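Putative uncharacterized protein (Mycobacterium avium, PDB 2Z6V) is of unknown function but, as a member of the sulfotransferase family, probably transfers a sulfuryl group to an acceptor that is not identified. Local coordinates at residues Thr28-Val33 with Ser50-Leu55; Asn82-Arg87 with Gln197-Leu202; Glu190-His195 with Met249-Val254. One frame throughout, in Å; residues are numbered along the deposited sequence.

Overall arrangement
The three contacts run from the N-terminal helices towards the pocket that holds palmitic acid. Contact 1 and contact 2 have centres about 10 Å apart and touch at Ser50, whose OG lies 2.8 Å from Asp198 OD1 and 3.0 Å from Arg87 NH2, probably hydrogen-bonding to both. Contact 2 meets contact 3, centres about 12 Å apart, where Gly201 CA packs 3.6 Å from Met192 SD. Both border the fatty acid: Leu202 near its carboxyl end, Glu190 and Met192 with 249-251 along its chain. The Pro250 side chain is about 5 Å from a sulfate ion, probably from the crystallisation liquor. Contact 1 stays about 8 Å from contact 3 at the nearest atoms.

Contact 1: Thr28-Val33 with Ser50-Leu55; sequences TTADDV and SWREGL
Asp31 OD2 takes its main bond from Arg52, whose NH2 donates across 2.8 Å in a nearly straight salt bridge (N-H...O 167°). The oxygen lies in the guanidinium plane, at its edge, but the arginine comes to the aspartate from above the carboxylate, and the two flat groups are turned 55° against each other. NE of Arg52 adds weak, longer bonds to both carboxylate oxygens. An extended chain carries the guanidinium there: Arg52 CG stands opposite the backbone N (chi1 -167°) and the chain runs straight on to NE, crossing the aspartate at about a right angle. On the way it passes Ala30, whose CB sits over the centre of one guanidinium face, 4.2 Å above it.

These residues join the first turn of helix 30-41 to the first turns of helix 50-64. Thr29 is the N-cap of the former, and with Asp32 it makes a capping box. Its N donates to Asp32 OD2 at 2.9 Å, while Thr28 N reaches the same oxygen from the opposite face of the carboxylate. Thr29 OG1 accepts weak bonds from the amides of Asp31 and Asp32.

Beside the ion pair the contact is apolar. CD2 of Leu55 fits between Ala30 CB, 3.9 Å away, and Val33 CG1, which it meets tip to tip at 3.7 Å. Trp51 comes in from the neighbouring turn with its six-membered ring: CZ3 lies 4.2 Å from Ala30 CB, and the carbonyl oxygen of Ala30 faces the ring edge. Helix 70-96 also covers this cluster, with Leu84 against Trp51, Thr81 against Val33 and Ala80 against Leu55.

Contact 2: Asn82-Arg87 with Gln197-Leu202; sequences NALGRR and QDFKGL. With PLM (palmitic acid), chain C.
A buried salt-bridge network ties helix 70-96 to the 3-10 turn and loop that follow helix 192-195, and Arg87 and Asp198 lie at its centre. NH1 of Arg87 donates to Asp198 OD1 at 2.7 Å, meeting it on the anti side of the carboxylate. The same NH1 reaches the carbonyl oxygen of Gln197 at 3.1 Å, this time squarely in the guanidinium plane. NH2 adds a weak bond to OD1. A bend at chi2 (67°) folds the arginine over the turn and brings its end to both oxygens, with guanidinium and carboxylate planes 59° apart. Asp47 forms a salt bridge with NH2 of Arg87, so the cation has a second carboxylate partner. Lys200 joins from farther off, its NZ a long 4.0 Å from Asp198 OD2, which also bonds to Thr226 and Ser225 of helix 224-238.

The turn thus links helix 70-96, which precedes the first strand of the parallel sheet, to helix 224-238. Gln197 reaches across the former, its CG 3.3 Å from the carbonyl oxygen of Ala83. It turns a face of its amide to Arg86 CB, with the guanidinium and amide planes 67° apart. Polar partners hold both ends of this amide: OE1 bonds to Tyr229 OH and NE2 to Phe193 O. A water accepts weak bonds from Gln197 NE2 and Arg86 NH1.

Phe199 fills the other flank. Leu84 CB comes to the edge of its ring, 4.0 Å from CE1, and Ala83 CB touches CZ obliquely at 4.2 Å. Leu55 and Ile58 of helix 50-64 pack against the same phenyl group, and the loop runs on to Leu202, which borders the carboxyl end of the palmitic acid.

Contact 3: Glu190-His195 with Met249-Val254; sequences EDMFIH and MPSHSV. With PLM (palmitic acid), chain C.
Glu190 begins the contact with its aliphatic part: CG lies 3.9 Å from Met249 CA, touches Pro250 CD and, anti to the carbonyl carbon (chi1 -79°), borders the palmitic acid. Asp191 follows with the polar bond of the contact. Its OD2 accepts from His252 NE2 at 2.6 Å, through the anti lone pair and along a nearly straight line (173°), in the plane of the imidazole. Met192 turns its side chain to the fatty acid, parts of which sit too close to the protein, so its exact fit is doubtful; the backbone N of Met192 sits 3.5 Å from Met249 SD. One turn on, CE of Met249 comes to 3.4 Å from His195 ND1, and SD approaches the ring obliquely. CE1 of His195 lies 3.9 Å from CE1 of His252, the rings oblique to one another.

Segment 249-254 follows strand 244-248, at the edge of the parallel sheet where sulfotransferases, with their P-loop-NTPase-like fold, bind the sulfuryl donor. Met249 packs between the two histidines and the fatty acid, its CE over one face of His252 near the rim.

Each histidine has its own partners: Asp191 and Tyr227 OH fix the rotation of His252, and Gln230 holds His195 NE2. Met192, Met249 and Pro250 form a largely apolar wall, consistent with an apolar ligand.

Contact 1: Thr28-Val33 with Ser50-Leu55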
loop_
_atom_site.group_PDB
_atom_site.type_symbol
_atom_site.label_atom_id
_atom_site.label_comp_id
_atom_site.label_asym_id
_atom_site.label_seq_id
_atom_site.Cartn_x
_atom_site.Cartn_y
_atom_site.Cartn_z
ATOM N N THR A 28 -13.906 13.203 19.958
ATOM C CA THR A 28 -14.980 13.676 19.103
ATOM C C THR A 28 -14.477 14.367 17.830
ATOM O O THR A 28 -15.178 14.387 16.816
ATOM C CB THR A 28 -15.925 14.621 19.912
ATOM O OG1 THR A 28 -16.899 15.205 19.039
ATOM C CG2 THR A 28 -15.130 15.717 20.605
ATOM N N THR A 29 -13.262 14.912 17.873
ATOM C CA THR A 29 -12.698 15.590 16.707
ATOM C C THR A 29 -11.290 15.128 16.339
ATOM O O THR A 29 -10.649 14.378 17.071
ATOM C CB THR A 29 -12.624 17.114 16.917
ATOM O OG1 THR A 29 -11.625 17.413 17.902
ATOM C CG2 THR A 29 -13.962 17.654 17.375
ATOM N N ALA A 30 -10.813 15.601 15.194
ATOM C CA ALA A 30 -9.480 15.268 14.723
ATOM C C ALA A 30 -8.443 15.837 15.682
ATOM O O ALA A 30 -7.377 15.248 15.880
ATOM C CB ALA A 30 -9.262 15.833 13.332
ATOM N N ASP A 31 -8.756 16.982 16.283
ATOM C CA ASP A 31 -7.829 17.612 17.219
ATOM C C ASP A 31 -7.665 16.791 18.497
ATOM O O ASP A 31 -6.607 16.825 19.126
ATOM C CB ASP A 31 -8.288 19.034 17.557
ATOM C CG ASP A 31 -8.142 19.995 16.382
ATOM O OD1 ASP A 31 -7.034 20.079 15.800
ATOM O OD2 ASP A 31 -9.135 20.674 16.046
ATOM N N ASP A 32 -8.710 16.060 18.881
ATOM C CA ASP A 32 -8.645 15.219 20.073
ATOM C C ASP A 32 -7.683 14.079 19.792
ATOM O O ASP A 32 -6.888 13.690 20.650
ATOM C CB ASP A 32 -10.018 14.641 20.424
ATOM C CG ASP A 32 -11.003 15.701 20.894
ATOM O OD1 ASP A 32 -10.610 16.577 21.702
ATOM O OD2 ASP A 32 -12.175 15.642 20.463
ATOM N N VAL A 33 -7.772 13.540 18.579
ATOM C CA VAL A 33 -6.901 12.458 18.151
ATOM C C VAL A 33 -5.470 12.996 18.200
ATOM O O VAL A 33 -4.546 12.316 18.651
ATOM C CB VAL A 33 -7.249 12.016 16.708
ATOM C CG1 VAL A 33 -6.218 11.025 16.184
ATOM C CG2 VAL A 33 -8.627 11.390 16.686
ATOM N N SER A 50 -2.190 19.538 6.583
ATOM C CA SER A 50 -2.687 18.565 5.606
ATOM C C SER A 50 -3.344 17.294 6.136
ATOM O O SER A 50 -4.215 16.724 5.479
ATOM C CB SER A 50 -1.562 18.174 4.641
ATOM O OG SER A 50 -0.492 17.544 5.318
ATOM N N TRP A 51 -2.925 16.858 7.318
ATOM C CA TRP A 51 -3.449 15.644 7.928
ATOM C C TRP A 51 -4.881 15.759 8.420
ATOM O O TRP A 51 -5.628 14.786 8.413
ATOM C CB TRP A 51 -2.573 15.248 9.117
ATOM C CG TRP A 51 -2.468 16.339 10.147
ATOM C CD1 TRP A 51 -1.547 17.340 10.185
ATOM C CD2 TRP A 51 -3.348 16.560 11.262
ATOM N NE1 TRP A 51 -1.792 18.172 11.249
ATOM C CE2 TRP A 51 -2.894 17.719 11.927
ATOM C CE3 TRP A 51 -4.478 15.893 11.760
ATOM C CZ2 TRP A 51 -3.530 18.231 13.069
ATOM C CZ3 TRP A 51 -5.111 16.401 12.896
ATOM C CH2 TRP A 51 -4.633 17.560 13.536
ATOM N N ARG A 52 -5.255 16.957 8.844
ATOM C CA ARG A 52 -6.565 17.196 9.414
ATOM C C ARG A 52 -7.794 16.922 8.566
ATOM O O ARG A 52 -8.732 16.286 9.035
ATOM C CB ARG A 52 -6.632 18.622 9.953
ATOM C CG ARG A 52 -7.830 18.850 10.843
ATOM C CD ARG A 52 -7.797 20.201 11.534
ATOM N NE ARG A 52 -8.647 20.179 12.724
ATOM C CZ ARG A 52 -9.954 19.910 12.716
ATOM N NH1 ARG A 52 -10.583 19.640 11.576
ATOM N NH2 ARG A 52 -10.636 19.894 13.858
ATOM N N GLU A 53 -7.809 17.383 7.325
ATOM C CA GLU A 53 -8.999 17.179 6.511
ATOM C C GLU A 53 -9.464 15.723 6.422
ATOM O O GLU A 53 -10.638 15.435 6.662
ATOM C CB GLU A 53 -8.805 17.767 5.110
ATOM C CG GLU A 53 -10.042 17.626 4.244
ATOM C CD GLU A 53 -10.005 18.473 2.989
ATOM O OE1 GLU A 53 -8.897 18.740 2.463
ATOM O OE2 GLU A 53 -11.099 18.858 2.518
ATOM N N GLY A 54 -8.548 14.814 6.088
ATOM C CA GLY A 54 -8.894 13.408 5.978
ATOM C C GLY A 54 -9.270 12.759 7.302
ATOM O O GLY A 54 -10.248 11.999 7.377
ATOM N N LEU A 55 -8.501 13.043 8.354
ATOM C CA LEU A 55 -8.793 12.468 9.662
ATOM C C LEU A 55 -10.183 12.907 10.134
ATOM O O LEU A 55 -10.914 12.119 10.742
ATOM C CB LEU A 55 -7.731 12.881 10.687
ATOM C CG LEU A 55 -7.918 12.348 12.117
ATOM C CD1 LEU A 55 -7.977 10.821 12.120
ATOM C CD2 LEU A 55 -6.780 12.833 12.995
#

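Contact 2: Asn82-Arg87 with Gln197-Leu202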
loop_
_atom_site.group_PDB
_atom_site.type_symbol
_atom_site.label_atom_id
_atom_site.label_comp_id
_atom_site.label_asym_id
_atom_site.label_seq_id
_atom_site.Cartn_x
_atom_site.Cartn_y
_atom_site.Cartn_z
ATOM N N ASN A 82 -2.140 6.156 16.254
ATOM C CA ASN A 82 -0.792 5.638 16.024
ATOM C C ASN A 82 -0.193 6.160 14.722
ATOM O O ASN A 82 0.994 6.488 14.667
ATOM C CB ASN A 82 -0.796 4.110 16.013
ATOM C CG ASN A 82 -1.082 3.522 17.383
ATOM O OD1 ASN A 82 -0.657 4.070 18.401
ATOM N ND2 ASN A 82 -1.791 2.397 17.415
ATOM N N ALA A 83 -1.020 6.240 13.680
ATOM C CA ALA A 83 -0.574 6.733 12.386
ATOM C C ALA A 83 -0.142 8.192 12.512
ATOM O O ALA A 83 0.916 8.575 12.017
ATOM C CB ALA A 83 -1.695 6.601 11.352
ATOM N N LEU A 84 -0.962 8.999 13.180
ATOM C CA LEU A 84 -0.653 10.409 13.372
ATOM C C LEU A 84 0.569 10.572 14.270
ATOM O O LEU A 84 1.343 11.521 14.109
ATOM C CB LEU A 84 -1.856 11.144 13.981
ATOM C CG LEU A 84 -1.698 12.659 14.147
ATOM C CD1 LEU A 84 -1.384 13.289 12.797
ATOM C CD2 LEU A 84 -2.973 13.249 14.738
ATOM N N GLY A 85 0.747 9.644 15.206
ATOM C CA GLY A 85 1.894 9.703 16.095
ATOM C C GLY A 85 3.188 9.554 15.310
ATOM O O GLY A 85 4.195 10.195 15.630
ATOM N N ARG A 86 3.165 8.702 14.282
ATOM C CA ARG A 86 4.337 8.491 13.434
ATOM C C ARG A 86 4.678 9.794 12.734
ATOM O O ARG A 86 5.847 10.180 12.628
ATOM C CB ARG A 86 4.052 7.416 12.390
ATOM C CG ARG A 86 4.124 6.022 12.940
ATOM C CD ARG A 86 3.181 5.101 12.217
ATOM N NE ARG A 86 2.859 3.993 13.096
ATOM C CZ ARG A 86 1.750 3.277 13.021
ATOM N NH1 ARG A 86 0.839 3.550 12.093
ATOM N NH2 ARG A 86 1.548 2.299 13.893
ATOM N N ARG A 87 3.635 10.461 12.253
ATOM C CA ARG A 87 3.770 11.736 11.566
ATOM C C ARG A 87 4.490 12.700 12.508
ATOM O O ARG A 87 5.390 13.415 12.096
ATOM C CB ARG A 87 2.376 12.258 11.204
ATOM C CG ARG A 87 2.336 13.590 10.483
ATOM C CD ARG A 87 2.932 13.504 9.112
ATOM N NE ARG A 87 2.713 14.745 8.375
ATOM C CZ ARG A 87 1.604 15.040 7.704
ATOM N NH1 ARG A 87 0.589 14.180 7.665
ATOM N NH2 ARG A 87 1.514 16.195 7.056
ATOM N N GLN A 197 -0.596 8.072 7.088
ATOM C CA GLN A 197 -0.143 8.966 8.155
ATOM C C GLN A 197 -0.488 10.421 7.818
ATOM O O GLN A 197 -0.274 11.332 8.628
ATOM C CB GLN A 197 1.363 8.834 8.372
ATOM C CG GLN A 197 1.796 7.526 9.018
ATOM C CD GLN A 197 3.302 7.346 9.013
ATOM O OE1 GLN A 197 4.052 8.256 9.373
ATOM N NE2 GLN A 197 3.753 6.164 8.606
ATOM N N ASP A 198 -1.002 10.639 6.612
ATOM C CA ASP A 198 -1.412 11.972 6.209
ATOM C C ASP A 198 -2.908 11.891 5.944
ATOM O O ASP A 198 -3.526 12.818 5.420
ATOM C CB ASP A 198 -0.664 12.423 4.954
ATOM C CG ASP A 198 -0.975 13.871 4.580
ATOM O OD1 ASP A 198 -0.870 14.755 5.469
ATOM O OD2 ASP A 198 -1.323 14.122 3.403
ATOM N N PHE A 199 -3.482 10.754 6.319
ATOM C CA PHE A 199 -4.904 10.489 6.156
ATOM C C PHE A 199 -5.462 10.764 4.763
ATOM O O PHE A 199 -6.548 11.317 4.594
ATOM C CB PHE A 199 -5.680 11.231 7.244
ATOM C CG PHE A 199 -5.273 10.814 8.627
ATOM C CD1 PHE A 199 -4.292 11.513 9.322
ATOM C CD2 PHE A 199 -5.795 9.650 9.195
ATOM C CE1 PHE A 199 -3.832 11.059 10.553
ATOM C CE2 PHE A 199 -5.340 9.184 10.430
ATOM C CZ PHE A 199 -4.357 9.888 11.110
ATOM N N LYS A 200 -4.682 10.342 3.773
ATOM C CA LYS A 200 -5.016 10.445 2.357
ATOM C C LYS A 200 -4.464 9.161 1.732
ATOM O O LYS A 200 -3.512 9.180 0.936
ATOM C CB LYS A 200 -4.356 11.667 1.725
ATOM C CG LYS A 200 -4.884 12.990 2.239
ATOM C CD LYS A 200 -4.242 14.135 1.483
ATOM C CE LYS A 200 -4.647 15.477 2.031
ATOM N NZ LYS A 200 -3.800 16.526 1.416
ATOM N N GLY A 201 -5.062 8.049 2.150
ATOM C CA GLY A 201 -4.677 6.735 1.679
ATOM C C GLY A 201 -5.929 5.889 1.555
ATOM O O GLY A 201 -6.801 5.895 2.431
ATOM N N LEU A 202 -6.022 5.154 0.459
ATOM C CA LEU A 202 -7.184 4.333 0.200
ATOM C C LEU A 202 -7.448 3.243 1.247
ATOM O O LEU A 202 -8.549 2.707 1.303
ATOM C CB LEU A 202 -7.046 3.711 -1.191
ATOM C CG LEU A 202 -8.233 2.977 -1.808
ATOM C CD1 LEU A 202 -9.457 3.892 -1.853
ATOM C CD2 LEU A 202 -7.845 2.511 -3.208
HETATM C C1 PLM C . -10.405 0.492 0.393
HETATM O O1 PLM C . -11.477 0.979 -0.025
HETATM O O2 PLM C . -9.840 0.781 1.470
HETATM C C2 PLM C . -9.713 -0.555 -0.483
HETATM C C3 PLM C . -9.594 -0.075 -1.931
HETATM C C4 PLM C . -8.789 -1.040 -2.804
HETATM C C5 PLM C . -7.355 -1.204 -2.294
HETATM C C6 PLM C . -7.274 -2.190 -1.127
HETATM C C7 PLM C . -5.910 -2.092 -0.443
HETATM C C8 PLM C . -5.808 -0.805 0.377
HETATM C C9 PLM C . -4.413 -0.197 0.234
HETATM C CA PLM C . -3.320 -1.226 0.531
HETATM C CB PLM C . -1.978 -0.804 -0.072
HETATM C CC PLM C . -2.137 -0.561 -1.574
HETATM C CD PLM C . -2.749 0.815 -1.843
HETATM C CE PLM C . -3.396 0.904 -3.227
HETATM C CF PLM C . -4.594 -0.045 -3.309
HETATM C CG PLM C . -5.358 0.116 -4.624
HETATM O O HOH W 1 1.161 4.090 9.441
#

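Contact 3: Glu190-His195 with Met249-Val254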
loop_
_atom_site.group_PDB
_atom_site.type_symbol
_atom_site.label_atom_id
_atom_site.label_comp_id
_atom_site.label_asym_id
_atom_site.label_seq_id
_atom_site.Cartn_x
_atom_site.Cartn_y
_atom_site.Cartn_z
ATOM N N GLU A 190 3.623 -1.709 1.466
ATOM C CA GLU A 190 3.180 -0.636 0.574
ATOM C C GLU A 190 3.393 0.762 1.139
ATOM O O GLU A 190 3.448 0.951 2.354
ATOM C CB GLU A 190 1.701 -0.786 0.226
ATOM C CG GLU A 190 1.438 -1.811 -0.821
ATOM C CD GLU A 190 0.978 -3.121 -0.246
ATOM O OE1 GLU A 190 1.531 -3.558 0.796
ATOM O OE2 GLU A 190 0.060 -3.717 -0.858
ATOM N N ASP A 191 3.501 1.737 0.243
ATOM C CA ASP A 191 3.693 3.114 0.654
ATOM C C ASP A 191 2.414 3.582 1.327
ATOM O O ASP A 191 2.366 4.663 1.919
ATOM C CB ASP A 191 4.010 4.005 -0.547
ATOM C CG ASP A 191 5.288 3.597 -1.257
ATOM O OD1 ASP A 191 6.225 3.134 -0.569
ATOM O OD2 ASP A 191 5.362 3.747 -2.498
ATOM N N MET A 192 1.383 2.749 1.237
ATOM C CA MET A 192 0.093 3.047 1.838
ATOM C C MET A 192 0.263 3.337 3.322
ATOM O O MET A 192 -0.403 4.214 3.871
ATOM C CB MET A 192 -0.856 1.862 1.652
ATOM C CG MET A 192 -2.255 2.070 2.208
ATOM S SD MET A 192 -3.073 3.526 1.529
ATOM C CE MET A 192 -3.626 2.951 -0.018
ATOM N N PHE A 193 1.182 2.622 3.960
ATOM C CA PHE A 193 1.412 2.810 5.385
ATOM C C PHE A 193 2.279 3.996 5.757
ATOM O O PHE A 193 2.650 4.157 6.916
ATOM C CB PHE A 193 1.930 1.510 5.984
ATOM C CG PHE A 193 1.028 0.356 5.694
ATOM C CD1 PHE A 193 -0.269 0.346 6.193
ATOM C CD2 PHE A 193 1.419 -0.644 4.806
ATOM C CE1 PHE A 193 -1.174 -0.636 5.803
ATOM C CE2 PHE A 193 0.528 -1.630 4.409
ATOM C CZ PHE A 193 -0.776 -1.627 4.906
ATOM N N ILE A 194 2.618 4.807 4.758
ATOM C CA ILE A 194 3.339 6.053 4.979
ATOM C C ILE A 194 2.230 7.071 4.728
ATOM O O ILE A 194 1.992 7.967 5.533
ATOM C CB ILE A 194 4.472 6.293 3.960
ATOM C CG1 ILE A 194 5.749 5.585 4.417
ATOM C CG2 ILE A 194 4.746 7.791 3.826
ATOM C CD1 ILE A 194 6.860 5.702 3.420
ATOM N N HIS A 195 1.528 6.872 3.615
ATOM C CA HIS A 195 0.427 7.728 3.198
ATOM C C HIS A 195 -0.722 7.865 4.208
ATOM O O HIS A 195 -1.233 8.955 4.420
ATOM C CB HIS A 195 -0.146 7.232 1.857
ATOM C CG HIS A 195 0.740 7.496 0.676
ATOM N ND1 HIS A 195 0.257 7.554 -0.615
ATOM C CD2 HIS A 195 2.075 7.692 0.585
ATOM C CE1 HIS A 195 1.256 7.775 -1.450
ATOM N NE2 HIS A 195 2.371 7.860 -0.747
ATOM N N MET A 249 2.655 0.286 -4.331
ATOM C CA MET A 249 1.341 0.704 -3.855
ATOM C C MET A 249 0.439 0.816 -5.069
ATOM O O MET A 249 0.650 1.663 -5.932
ATOM C CB MET A 249 1.371 2.051 -3.132
ATOM C CG MET A 249 -0.017 2.453 -2.649
ATOM S SD MET A 249 -0.111 3.950 -1.660
ATOM C CE MET A 249 -0.560 5.175 -2.891
ATOM N N PRO A 250 -0.576 -0.056 -5.158
ATOM C CA PRO A 250 -1.506 -0.035 -6.292
ATOM C C PRO A 250 -2.082 1.339 -6.627
ATOM O O PRO A 250 -1.979 1.786 -7.769
ATOM C CB PRO A 250 -2.580 -1.042 -5.876
ATOM C CG PRO A 250 -1.789 -2.068 -5.118
ATOM C CD PRO A 250 -0.831 -1.221 -4.286
ATOM N N SER A 251 -2.667 2.019 -5.642
ATOM C CA SER A 251 -3.269 3.331 -5.891
ATOM C C SER A 251 -2.302 4.431 -6.329
ATOM O O SER A 251 -2.709 5.581 -6.488
ATOM C CB SER A 251 -4.098 3.808 -4.683
ATOM O OG SER A 251 -3.337 3.810 -3.490
ATOM N N HIS A 252 -1.029 4.093 -6.518
ATOM C CA HIS A 252 -0.075 5.080 -7.017
ATOM C C HIS A 252 -0.597 5.393 -8.424
ATOM O O HIS A 252 -0.410 6.485 -8.952
ATOM C CB HIS A 252 1.338 4.498 -7.133
ATOM C CG HIS A 252 2.187 4.691 -5.917
ATOM N ND1 HIS A 252 2.271 5.892 -5.248
ATOM C CD2 HIS A 252 3.055 3.854 -5.296
ATOM C CE1 HIS A 252 3.154 5.788 -4.269
ATOM N NE2 HIS A 252 3.646 4.562 -4.278
ATOM N N SER A 253 -1.257 4.405 -9.022
ATOM C CA SER A 253 -1.832 4.544 -10.355
ATOM C C SER A 253 -2.899 5.637 -10.346
ATOM O O SER A 253 -2.970 6.464 -11.247
ATOM C CB SER A 253 -2.458 3.216 -10.789
ATOM O OG SER A 253 -3.352 2.736 -9.799
ATOM N N VAL A 254 -3.737 5.622 -9.320
ATOM C CA VAL A 254 -4.789 6.611 -9.187
ATOM C C VAL A 254 -4.165 7.991 -9.013
ATOM O O VAL A 254 -4.515 8.939 -9.717
ATOM C CB VAL A 254 -5.672 6.293 -7.965
ATOM C CG1 VAL A 254 -6.744 7.346 -7.804
ATOM C CG2 VAL A 254 -6.291 4.904 -8.125
HETATM C C1 PLM C . -10.405 0.492 0.393
HETATM O O1 PLM C . -11.477 0.979 -0.025
HETATM O O2 PLM C . -9.840 0.781 1.470
HETATM C C2 PLM C . -9.713 -0.555 -0.483
HETATM C C3 PLM C . -9.594 -0.075 -1.931
HETATM C C4 PLM C . -8.789 -1.040 -2.804
HETATM C C5 PLM C . -7.355 -1.204 -2.294
HETATM C C6 PLM C . -7.274 -2.190 -1.127
HETATM C C7 PLM C . -5.910 -2.092 -0.443
HETATM C C8 PLM C . -5.808 -0.805 0.377
HETATM C C9 PLM C . -4.413 -0.197 0.234
HETATM C CA PLM C . -3.320 -1.226 0.531
HETATM C CB PLM C . -1.978 -0.804 -0.072
HETATM C CC PLM C . -2.137 -0.561 -1.574
HETATM C CD PLM C . -2.749 0.815 -1.843
HETATM C CE PLM C . -3.396 0.904 -3.227
HETATM C CF PLM C . -4.594 -0.045 -3.309
HETATM C CG PLM C . -5.358 0.116 -4.624
#